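Local structure of sterol regulatory element-binding protein cleavage-activating protein (Schizosaccharomyces pombe, 4YHC) at residues A[18-23]-A[363-368]; A[90-95]-A[140-145]; A[345-350]-A[420-425]. The protein escorts sre1 for processing when sterol or oxygen is low, this chain being its WD40 domain, which probably contacts sre1. The protein carries 9 engineered substitutions. All coordinates share one frame; numbering follows the deposited sequence.

Contact 1 of 3, residues A[18-23]-A[363-368]; sequences EKFRIE and YIFGMR
The contact belongs to the closure of a WD40 beta-propeller, where an N-terminal strand, 20-24, completes a blade otherwise built from the C-terminal strands 441-445, 448-453 and 456-462. Here that closing strand faces strand 363-374 of the adjacent sheet. The two backbones keep about one side-chain layer between them: the CA atoms of Phe20 and Phe365 are 10.1 Å apart and those of Ile22 and Met367 10.2 Å, while the touching parts diverge in direction by 45°. No hydrogen bond passes between the segments, and the seam is wholly apolar. At one end the Phe20 and Phe365 side chains pass, heading opposite ways. Phe20 reaches its neighbour because CG stands anti to the backbone N (chi1 -178°), which carries CE1 to within 4.2 Å of Phe365 CD1. That approach comes at the rim of the Phe365 ring, close to its plane, so the pair is not a face-to-face stack. Two residues along, Ile22 and Met367 meet tip to tip: Ile22 CD1 lies 3.8 Å from Met367 CE and 3.9 Å from Met367 SD. A bend at the last torsion of Met367 (chi3 69°) turns its methyl back, so that both the sulfur and CE address the same isoleucine methyl. Arg21, pointing to the other side of its strand, instead forms a nearly straight salt bridge with Glu23, NH2 to OE1 at 2.9 Å, lying in the guanidinium plane. Around the seam, Val460 of strand 456-462 touches both phenylalanines, as does Met414 of strand 406-416; Ile451 and Leu453 of strand 448-453 pack on Met367, and backbone bonds from Arg21 to Gly461 and from Glu23 to Leu459 tie the closing strand into its blade.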
loop_
_atom_site.group_PDB
_atom_site.type_symbol
_atom_site.label_atom_id
_atom_site.label_comp_id
_atom_site.label_asym_id
_atom_site.label_seq_id
_atom_site.Cartn_x
_atom_site.Cartn_y
_atom_site.Cartn_z
ATOM N N GLU A 18 18.290 19.039 -6.854
ATOM C CA GLU A 18 19.178 18.032 -6.407
ATOM C C GLU A 18 18.491 16.938 -5.558
ATOM O O GLU A 18 18.839 15.771 -5.632
ATOM C CB GLU A 18 20.319 18.696 -5.616
ATOM C CG GLU A 18 21.417 17.691 -5.334
ATOM C CD GLU A 18 22.597 18.292 -4.589
ATOM O OE1 GLU A 18 23.154 17.534 -3.783
ATOM O OE2 GLU A 18 22.938 19.489 -4.823
ATOM N N LYS A 19 17.566 17.342 -4.707
ATOM C CA LYS A 19 16.814 16.431 -3.841
ATOM C C LYS A 19 15.817 15.532 -4.582
ATOM O O LYS A 19 15.358 14.535 -4.043
ATOM C CB LYS A 19 16.062 17.255 -2.829
ATOM C CG LYS A 19 17.061 17.905 -1.894
ATOM C CD LYS A 19 16.500 18.588 -0.701
ATOM C CE LYS A 19 15.352 19.490 -1.039
ATOM N NZ LYS A 19 14.599 19.735 0.209
ATOM N N PHE A 20 15.451 15.905 -5.800
ATOM C CA PHE A 20 14.612 15.044 -6.655
ATOM C C PHE A 20 15.443 13.967 -7.345
ATOM O O PHE A 20 16.314 14.233 -8.208
ATOM C CB PHE A 20 13.846 15.936 -7.689
ATOM C CG PHE A 20 12.914 15.171 -8.602
ATOM C CD1 PHE A 20 12.330 14.014 -8.220
ATOM C CD2 PHE A 20 12.617 15.669 -9.865
ATOM C CE1 PHE A 20 11.453 13.363 -9.068
ATOM C CE2 PHE A 20 11.794 15.004 -10.721
ATOM C CZ PHE A 20 11.181 13.839 -10.320
ATOM N N ARG A 21 15.215 12.713 -6.985
ATOM C CA ARG A 21 16.179 11.651 -7.362
ATOM C C ARG A 21 15.496 10.484 -8.021
ATOM O O ARG A 21 14.385 10.064 -7.604
ATOM C CB ARG A 21 16.904 11.081 -6.122
ATOM C CG ARG A 21 17.836 12.042 -5.380
ATOM C CD ARG A 21 19.114 12.348 -6.151
ATOM N NE ARG A 21 19.948 11.159 -6.357
ATOM C CZ ARG A 21 20.784 10.627 -5.475
ATOM N NH1 ARG A 21 20.905 11.139 -4.262
ATOM N NH2 ARG A 21 21.444 9.519 -5.791
ATOM N N ILE A 22 16.198 9.874 -8.959
ATOM C CA ILE A 22 15.797 8.559 -9.484
ATOM C C ILE A 22 16.985 7.686 -9.538
ATOM O O ILE A 22 18.035 8.138 -9.968
ATOM C CB ILE A 22 15.161 8.635 -10.877
ATOM C CG1 ILE A 22 15.013 7.262 -11.477
ATOM C CG2 ILE A 22 15.932 9.563 -11.781
ATOM C CD1 ILE A 22 14.034 7.146 -12.641
ATOM N N GLU A 23 16.872 6.451 -9.076
ATOM C CA GLU A 23 17.938 5.495 -9.249
ATOM C C GLU A 23 17.351 4.090 -9.466
ATOM O O GLU A 23 16.371 3.737 -8.812
ATOM C CB GLU A 23 18.850 5.411 -7.982
ATOM C CG GLU A 23 19.566 6.686 -7.548
ATOM C CD GLU A 23 20.696 7.104 -8.483
ATOM O OE1 GLU A 23 21.103 8.271 -8.397
ATOM O OE2 GLU A 23 21.152 6.290 -9.305
ATOM N N TYR A 363 3.371 13.625 -1.828
ATOM C CA TYR A 363 4.004 13.744 -3.124
ATOM C C TYR A 363 3.418 12.735 -4.128
ATOM O O TYR A 363 3.074 11.543 -3.765
ATOM C CB TYR A 363 5.463 13.449 -2.990
ATOM C CG TYR A 363 6.242 14.396 -2.132
ATOM C CD1 TYR A 363 6.746 15.575 -2.654
ATOM C CD2 TYR A 363 6.476 14.128 -0.805
ATOM C CE1 TYR A 363 7.406 16.503 -1.890
ATOM C CE2 TYR A 363 7.163 15.059 -0.018
ATOM C CZ TYR A 363 7.622 16.233 -0.578
ATOM O OH TYR A 363 8.330 17.123 0.137
ATOM N N ILE A 364 3.287 13.189 -5.372
ATOM C CA ILE A 364 2.999 12.287 -6.483
ATOM C C ILE A 364 4.259 12.184 -7.353
ATOM O O ILE A 364 4.885 13.194 -7.665
ATOM C CB ILE A 364 1.851 12.793 -7.366
ATOM C CG1 ILE A 364 0.672 13.208 -6.540
ATOM C CG2 ILE A 364 1.461 11.747 -8.436
ATOM C CD1 ILE A 364 -0.288 14.049 -7.300
ATOM N N PHE A 365 4.591 10.984 -7.791
ATOM C CA PHE A 365 5.706 10.779 -8.699
ATOM C C PHE A 365 5.225 10.047 -9.894
ATOM O O PHE A 365 4.313 9.220 -9.815
ATOM C CB PHE A 365 6.819 9.978 -8.047
ATOM C CG PHE A 365 7.389 10.628 -6.769
ATOM C CD1 PHE A 365 8.397 11.596 -6.855
ATOM C CD2 PHE A 365 6.943 10.266 -5.527
ATOM C CE1 PHE A 365 8.952 12.197 -5.715
ATOM C CE2 PHE A 365 7.495 10.868 -4.365
ATOM C CZ PHE A 365 8.480 11.841 -4.458
ATOM N N GLY A 366 5.897 10.275 -11.004
ATOM C CA GLY A 366 5.538 9.593 -12.199
ATOM C C GLY A 366 6.634 9.452 -13.200
ATOM O O GLY A 366 7.622 10.171 -13.119
ATOM N N MET A 367 6.433 8.547 -14.193
ATOM C CA MET A 367 7.363 8.357 -15.283
ATOM C C MET A 367 6.593 8.108 -16.598
ATOM O O MET A 367 5.632 7.333 -16.607
ATOM C CB MET A 367 8.250 7.141 -15.026
ATOM C CG MET A 367 9.270 7.319 -13.926
ATOM S SD MET A 367 10.554 6.033 -13.915
ATOM C CE MET A 367 11.470 6.404 -15.408
ATOM N N ARG A 368 7.054 8.694 -17.689
ATOM C CA ARG A 368 6.526 8.379 -19.069
ATOM C C ARG A 368 7.650 8.301 -20.077
ATOM O O ARG A 368 8.615 9.081 -19.978
ATOM C CB ARG A 368 5.549 9.410 -19.607
ATOM C CG ARG A 368 5.865 10.836 -19.287
ATOM C CD ARG A 368 4.744 11.732 -19.784
ATOM N NE ARG A 368 4.791 11.882 -21.205
ATOM C CZ ARG A 368 5.301 12.935 -21.830
ATOM N NH1 ARG A 368 5.795 13.986 -21.163
ATOM N NH2 ARG A 368 5.301 12.936 -23.146
#

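Contact 2 of 3, residues A[90-95]-A[140-145]; sequences SLFSKD and LVVVES
Ser90 OG, which lies 4.2 Å from Leu140 CD2, is gripped by two polar groups: it takes the indole NE1-H of Trp125 and bonds to the carbonyl oxygen of Ala81. Ala81 belongs to the same sheet as the serine, whereas Trp125 stands on strand 121-127 of the next, so this buried oxygen joins the two sheets by hydrogen bonds. It also sits at the edge of the Phe92 ring, in its plane. Strands 88-92 and 136-144 are the second strands of successive WD-repeat blades, in the predicted repeats WD 2 and WD 3 of the beta-propeller. Their axes come no nearer than 10.8 Å and run in similar directions, 29° apart, too distant for backbone pairing but at a spacing that a single layer of side chains fills. Phe92 makes the largest contribution to that layer. Its far end meets the valine obliquely, with CE2 3.7 Å and CZ 3.8 Å from Val142 CG2. Leu140 arrives from the opposite direction and sets CD1 4.1 Å from Phe92 CZ, at the ring's edge and near its plane. The CG2 methyl of Val142 is brought to the ring by lying anti to the carbonyl carbon. Val123 of strand 121-127 touches both Phe92 and Leu140, Leu97 of strand 96-101 packs on Phe92 within its own blade, and Tyr113 meets the Phe92 ring edge-to-face.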
loop_
_atom_site.group_PDB
_atom_site.type_symbol
_atom_site.label_atom_id
_atom_site.label_comp_id
_atom_site.label_asym_id
_atom_site.label_seq_id
_atom_site.Cartn_x
_atom_site.Cartn_y
_atom_site.Cartn_z
ATOM N N SER A 90 5.744 -14.894 3.327
ATOM C CA SER A 90 4.899 -16.063 3.064
ATOM C C SER A 90 4.615 -16.150 1.619
ATOM O O SER A 90 4.099 -15.197 1.054
ATOM C CB SER A 90 3.531 -16.009 3.762
ATOM O OG SER A 90 2.844 -14.796 3.457
ATOM N N LEU A 91 4.957 -17.284 1.020
ATOM C CA LEU A 91 4.696 -17.550 -0.390
ATOM C C LEU A 91 3.644 -18.679 -0.477
ATOM O O LEU A 91 3.754 -19.676 0.222
ATOM C CB LEU A 91 5.962 -18.004 -1.077
ATOM C CG LEU A 91 7.192 -17.119 -1.174
ATOM C CD1 LEU A 91 8.287 -17.895 -1.882
ATOM C CD2 LEU A 91 6.847 -15.858 -1.950
ATOM N N PHE A 92 2.655 -18.523 -1.337
ATOM C CA PHE A 92 1.630 -19.523 -1.510
ATOM C C PHE A 92 1.642 -20.001 -2.936
ATOM O O PHE A 92 1.465 -19.199 -3.881
ATOM C CB PHE A 92 0.228 -18.932 -1.235
ATOM C CG PHE A 92 -0.068 -18.746 0.229
ATOM C CD1 PHE A 92 0.575 -17.751 0.955
ATOM C CD2 PHE A 92 -1.019 -19.566 0.880
ATOM C CE1 PHE A 92 0.333 -17.598 2.297
ATOM C CE2 PHE A 92 -1.262 -19.403 2.212
ATOM C CZ PHE A 92 -0.571 -18.439 2.931
ATOM N N SER A 93 1.859 -21.300 -3.113
ATOM C CA SER A 93 1.595 -21.944 -4.407
ATOM C C SER A 93 0.137 -22.408 -4.432
ATOM O O SER A 93 -0.643 -22.051 -3.526
ATOM C CB SER A 93 2.570 -23.111 -4.617
ATOM O OG SER A 93 2.346 -24.119 -3.616
ATOM N N LYS A 94 -0.269 -23.190 -5.450
ATOM C CA LYS A 94 -1.625 -23.678 -5.496
ATOM C C LYS A 94 -1.986 -24.596 -4.309
ATOM O O LYS A 94 -3.136 -24.602 -3.885
ATOM C CB LYS A 94 -1.941 -24.379 -6.831
ATOM C CG LYS A 94 -1.184 -25.681 -7.078
ATOM C CD LYS A 94 -1.453 -26.277 -8.476
ATOM C CE LYS A 94 -0.368 -27.310 -8.822
ATOM N NZ LYS A 94 -0.291 -27.666 -10.270
ATOM N N ASP A 95 -1.016 -25.332 -3.768
ATOM C CA ASP A 95 -1.289 -26.251 -2.664
ATOM C C ASP A 95 -0.383 -26.132 -1.461
ATOM O O ASP A 95 -0.574 -26.861 -0.485
ATOM C CB ASP A 95 -1.276 -27.720 -3.134
ATOM C CG ASP A 95 0.012 -28.144 -3.790
ATOM O OD1 ASP A 95 1.092 -27.619 -3.476
ATOM O OD2 ASP A 95 -0.066 -29.040 -4.662
ATOM N N LEU A 140 -2.146 -15.554 10.277
ATOM C CA LEU A 140 -1.949 -15.499 8.856
ATOM C C LEU A 140 -3.305 -15.711 8.244
ATOM O O LEU A 140 -3.896 -16.816 8.388
ATOM C CB LEU A 140 -1.007 -16.601 8.363
ATOM C CG LEU A 140 0.126 -16.374 7.397
ATOM C CD1 LEU A 140 0.577 -17.702 6.767
ATOM C CD2 LEU A 140 -0.133 -15.321 6.336
ATOM N N VAL A 141 -3.802 -14.703 7.542
ATOM C CA VAL A 141 -5.154 -14.755 7.014
ATOM C C VAL A 141 -5.114 -14.949 5.513
ATOM O O VAL A 141 -4.417 -14.238 4.765
ATOM C CB VAL A 141 -5.913 -13.471 7.361
ATOM C CG1 VAL A 141 -7.339 -13.492 6.818
ATOM C CG2 VAL A 141 -5.924 -13.258 8.884
ATOM N N VAL A 142 -5.901 -15.899 5.050
ATOM C CA VAL A 142 -5.990 -16.214 3.659
ATOM C C VAL A 142 -7.399 -16.000 3.201
ATOM O O VAL A 142 -8.334 -16.650 3.701
ATOM C CB VAL A 142 -5.599 -17.695 3.423
ATOM C CG1 VAL A 142 -5.663 -18.036 1.946
ATOM C CG2 VAL A 142 -4.189 -17.907 3.908
ATOM N N VAL A 143 -7.566 -15.081 2.269
ATOM C CA VAL A 143 -8.867 -14.710 1.779
ATOM C C VAL A 143 -9.013 -15.159 0.342
ATOM O O VAL A 143 -8.170 -14.846 -0.521
ATOM C CB VAL A 143 -9.132 -13.178 1.871
ATOM C CG1 VAL A 143 -10.538 -12.840 1.391
ATOM C CG2 VAL A 143 -8.950 -12.679 3.308
ATOM N N GLU A 144 -10.122 -15.851 0.071
ATOM C CA GLU A 144 -10.413 -16.342 -1.271
ATOM C C GLU A 144 -11.518 -15.562 -1.916
ATOM O O GLU A 144 -12.478 -15.168 -1.285
ATOM C CB GLU A 144 -10.810 -17.802 -1.233
ATOM C CG GLU A 144 -9.664 -18.740 -0.917
ATOM C CD GLU A 144 -10.140 -20.176 -0.856
ATOM O OE1 GLU A 144 -10.601 -20.675 -1.930
ATOM O OE2 GLU A 144 -10.071 -20.780 0.258
ATOM N N SER A 145 -11.376 -15.306 -3.193
ATOM C CA SER A 145 -12.440 -14.558 -3.888
ATOM C C SER A 145 -13.799 -15.251 -3.808
ATOM O O SER A 145 -14.834 -14.606 -3.929
ATOM C CB SER A 145 -12.043 -14.364 -5.322
ATOM O OG SER A 145 -11.377 -15.538 -5.715
#

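Contact 3 of 3, residues A[345-350]-A[420-425]; sequences NIHEVE and KKHRSK. Engineered in segment 420-425: Ser424 (natural residue Cys).
Segments 345-350 and 420-425 run in roughly the same direction but drift apart, their CA atoms coming closest at Asn345 and Lys420, 8.8 Å. They lie on neighbouring sheets of the WD40 beta-propeller, and the contact is a shallow one at its surface. Lys420 precedes strand 421-432 in a G1 beta bulge, where it and Lys421 both face Ser416; its positive phi of 60° belongs to that bulge. From there the lysine chain, bent at chi3 and chi4, crosses the Asn345 side chain at about a right angle. The touch is made by the methylene CE of Lys420, which lies 3.5 Å from Asn345 OD1 and 4.1 Å from Asn345 CG, and no hydrogen bond forms across the segments. Further along, two imidazoles approach more loosely. His347 extends with CG anti to the backbone N (chi1 -179°), and its ring stacks on Tyr415 of strand 406-416, a residue that Lys420 also touches. The rings of His347 and His422 are turned obliquely to each other: His347 CE1 comes 4.5 Å from His422 CD2, and His347 NE2 lies 5.2 Å from His422 NE2.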
loop_
_atom_site.group_PDB
_atom_site.type_symbol
_atom_site.label_atom_id
_atom_site.label_comp_id
_atom_site.label_asym_id
_atom_site.label_seq_id
_atom_site.Cartn_x
_atom_site.Cartn_y
_atom_site.Cartn_z
ATOM N N ASN A 345 -7.759 20.057 -3.577
ATOM C CA ASN A 345 -6.917 20.354 -4.708
ATOM C C ASN A 345 -6.834 19.047 -5.509
ATOM O O ASN A 345 -6.657 17.998 -4.916
ATOM C CB ASN A 345 -5.552 20.803 -4.236
ATOM C CG ASN A 345 -5.580 22.209 -3.628
ATOM O OD1 ASN A 345 -5.880 23.201 -4.321
ATOM N ND2 ASN A 345 -5.262 22.308 -2.333
ATOM N N ILE A 346 -6.991 19.132 -6.823
ATOM C CA ILE A 346 -7.160 17.994 -7.673
ATOM C C ILE A 346 -6.066 18.013 -8.716
ATOM O O ILE A 346 -5.797 19.016 -9.357
ATOM C CB ILE A 346 -8.529 18.049 -8.377
ATOM C CG1 ILE A 346 -9.636 18.067 -7.365
ATOM C CG2 ILE A 346 -8.758 16.881 -9.324
ATOM C CD1 ILE A 346 -11.002 18.293 -8.002
ATOM N N HIS A 347 -5.415 16.891 -8.893
ATOM C CA HIS A 347 -4.381 16.783 -9.891
ATOM C C HIS A 347 -4.747 15.562 -10.719
ATOM O O HIS A 347 -4.859 14.424 -10.173
ATOM C CB HIS A 347 -3.035 16.577 -9.190
ATOM C CG HIS A 347 -1.869 16.483 -10.117
ATOM N ND1 HIS A 347 -1.338 17.577 -10.763
ATOM C CD2 HIS A 347 -1.181 15.410 -10.577
ATOM C CE1 HIS A 347 -0.365 17.187 -11.571
ATOM N NE2 HIS A 347 -0.256 15.879 -11.475
ATOM N N GLU A 348 -4.881 15.779 -12.028
ATOM C CA GLU A 348 -5.217 14.732 -12.963
ATOM C C GLU A 348 -3.987 14.364 -13.740
ATOM O O GLU A 348 -3.294 15.231 -14.181
ATOM C CB GLU A 348 -6.288 15.260 -13.946
ATOM C CG GLU A 348 -6.595 14.313 -15.112
ATOM C CD GLU A 348 -7.878 14.808 -15.880
ATOM O OE1 GLU A 348 -8.700 14.025 -16.322
ATOM O OE2 GLU A 348 -8.134 16.008 -15.950
ATOM N N VAL A 349 -3.731 13.088 -13.925
ATOM C CA VAL A 349 -2.563 12.632 -14.639
ATOM C C VAL A 349 -2.927 12.126 -16.068
ATOM O O VAL A 349 -3.887 11.340 -16.237
ATOM C CB VAL A 349 -1.923 11.414 -13.878
ATOM C CG1 VAL A 349 -0.778 10.831 -14.675
ATOM C CG2 VAL A 349 -1.494 11.817 -12.497
ATOM N N GLU A 350 -2.080 12.451 -17.036
ATOM C CA GLU A 350 -2.194 11.931 -18.422
ATOM C C GLU A 350 -1.917 10.437 -18.476
ATOM O O GLU A 350 -1.107 9.892 -17.719
ATOM C CB GLU A 350 -1.282 12.677 -19.406
ATOM C CG GLU A 350 0.210 12.467 -19.184
ATOM C CD GLU A 350 1.048 13.194 -20.238
ATOM O OE1 GLU A 350 0.510 13.463 -21.336
ATOM O OE2 GLU A 350 2.240 13.491 -19.987
ATOM N N LYS A 420 2.029 22.850 -4.109
ATOM C CA LYS A 420 1.501 22.960 -5.491
ATOM C C LYS A 420 2.576 23.159 -6.553
ATOM O O LYS A 420 2.446 23.964 -7.474
ATOM C CB LYS A 420 0.392 24.006 -5.588
ATOM C CG LYS A 420 -0.740 23.749 -4.587
ATOM C CD LYS A 420 -1.542 24.998 -4.186
ATOM C CE LYS A 420 -2.942 25.076 -4.807
ATOM N NZ LYS A 420 -3.060 26.164 -5.825
ATOM N N LYS A 421 3.629 22.380 -6.423
ATOM C CA LYS A 421 4.815 22.555 -7.199
ATOM C C LYS A 421 5.114 21.283 -7.972
ATOM O O LYS A 421 5.214 20.211 -7.381
ATOM C CB LYS A 421 5.991 22.902 -6.267
ATOM C CG LYS A 421 7.323 23.183 -6.998
ATOM C CD LYS A 421 7.210 24.290 -8.067
ATOM C CE LYS A 421 8.382 24.308 -9.063
ATOM N NZ LYS A 421 9.608 24.860 -8.401
ATOM N N HIS A 422 5.249 21.426 -9.282
ATOM C CA HIS A 422 5.626 20.368 -10.171
ATOM C C HIS A 422 7.111 20.483 -10.526
ATOM O O HIS A 422 7.632 21.586 -10.575
ATOM C CB HIS A 422 4.793 20.512 -11.428
ATOM C CG HIS A 422 4.778 19.294 -12.267
ATOM N ND1 HIS A 422 5.734 19.041 -13.231
ATOM C CD2 HIS A 422 3.925 18.241 -12.290
ATOM C CE1 HIS A 422 5.463 17.893 -13.827
ATOM N NE2 HIS A 422 4.366 17.393 -13.281
ATOM N N ARG A 423 7.801 19.352 -10.713
ATOM C CA ARG A 423 9.194 19.348 -11.215
ATOM C C ARG A 423 9.362 18.175 -12.152
ATOM O O ARG A 423 8.823 17.100 -11.885
ATOM C CB ARG A 423 10.153 19.093 -10.069
ATOM C CG ARG A 423 10.749 20.313 -9.449
ATOM C CD ARG A 423 11.846 19.940 -8.454
ATOM N NE ARG A 423 11.414 20.244 -7.102
ATOM C CZ ARG A 423 11.377 21.470 -6.603
ATOM N NH1 ARG A 423 11.756 22.509 -7.346
ATOM N NH2 ARG A 423 10.970 21.665 -5.358
ATOM N N SER A 424 10.156 18.316 -13.198
ATOM C CA SER A 424 10.377 17.215 -14.097
ATOM C C SER A 424 11.816 17.167 -14.514
ATOM O O SER A 424 12.495 18.162 -14.460
ATOM C CB SER A 424 9.482 17.293 -15.327
ATOM O OG SER A 424 9.838 18.445 -16.052
ATOM N N LYS A 425 12.294 15.962 -14.811
ATOM C CA LYS A 425 13.626 15.731 -15.283
ATOM C C LYS A 425 13.482 14.836 -16.507
ATOM O O LYS A 425 12.656 13.894 -16.554
ATOM C CB LYS A 425 14.537 15.058 -14.226
ATOM C CG LYS A 425 14.833 15.916 -12.998
ATOM C CD LYS A 425 15.956 15.390 -12.139
ATOM C CE LYS A 425 16.317 16.429 -11.046
ATOM N NZ LYS A 425 17.434 15.946 -10.212
#

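Overall arrangement
Contacts 1 and 3 form one neighbourhood, with centres about 12 Å apart, and both draw on the sheet that holds strands 363-374 and 421-432. Lys425 NZ of contact 3 probably hydrogen-bonds to Phe20 O of contact 1 at 2.9 Å, and Ile364 CD1 packs 3.7 Å from His347 CD2. Along the chain their segments alternate, in the order 18-23, 345-350, 363-368, 420-425. Contact 2 lies on the opposite side of the chain's centre from both, its own centre about 34 Å from that of contact 1 and about 38 Å from that of contact 3. The region inferred by similarity to bind sre1 spans contacts 2 and 3 entirely, but not segment 18-23.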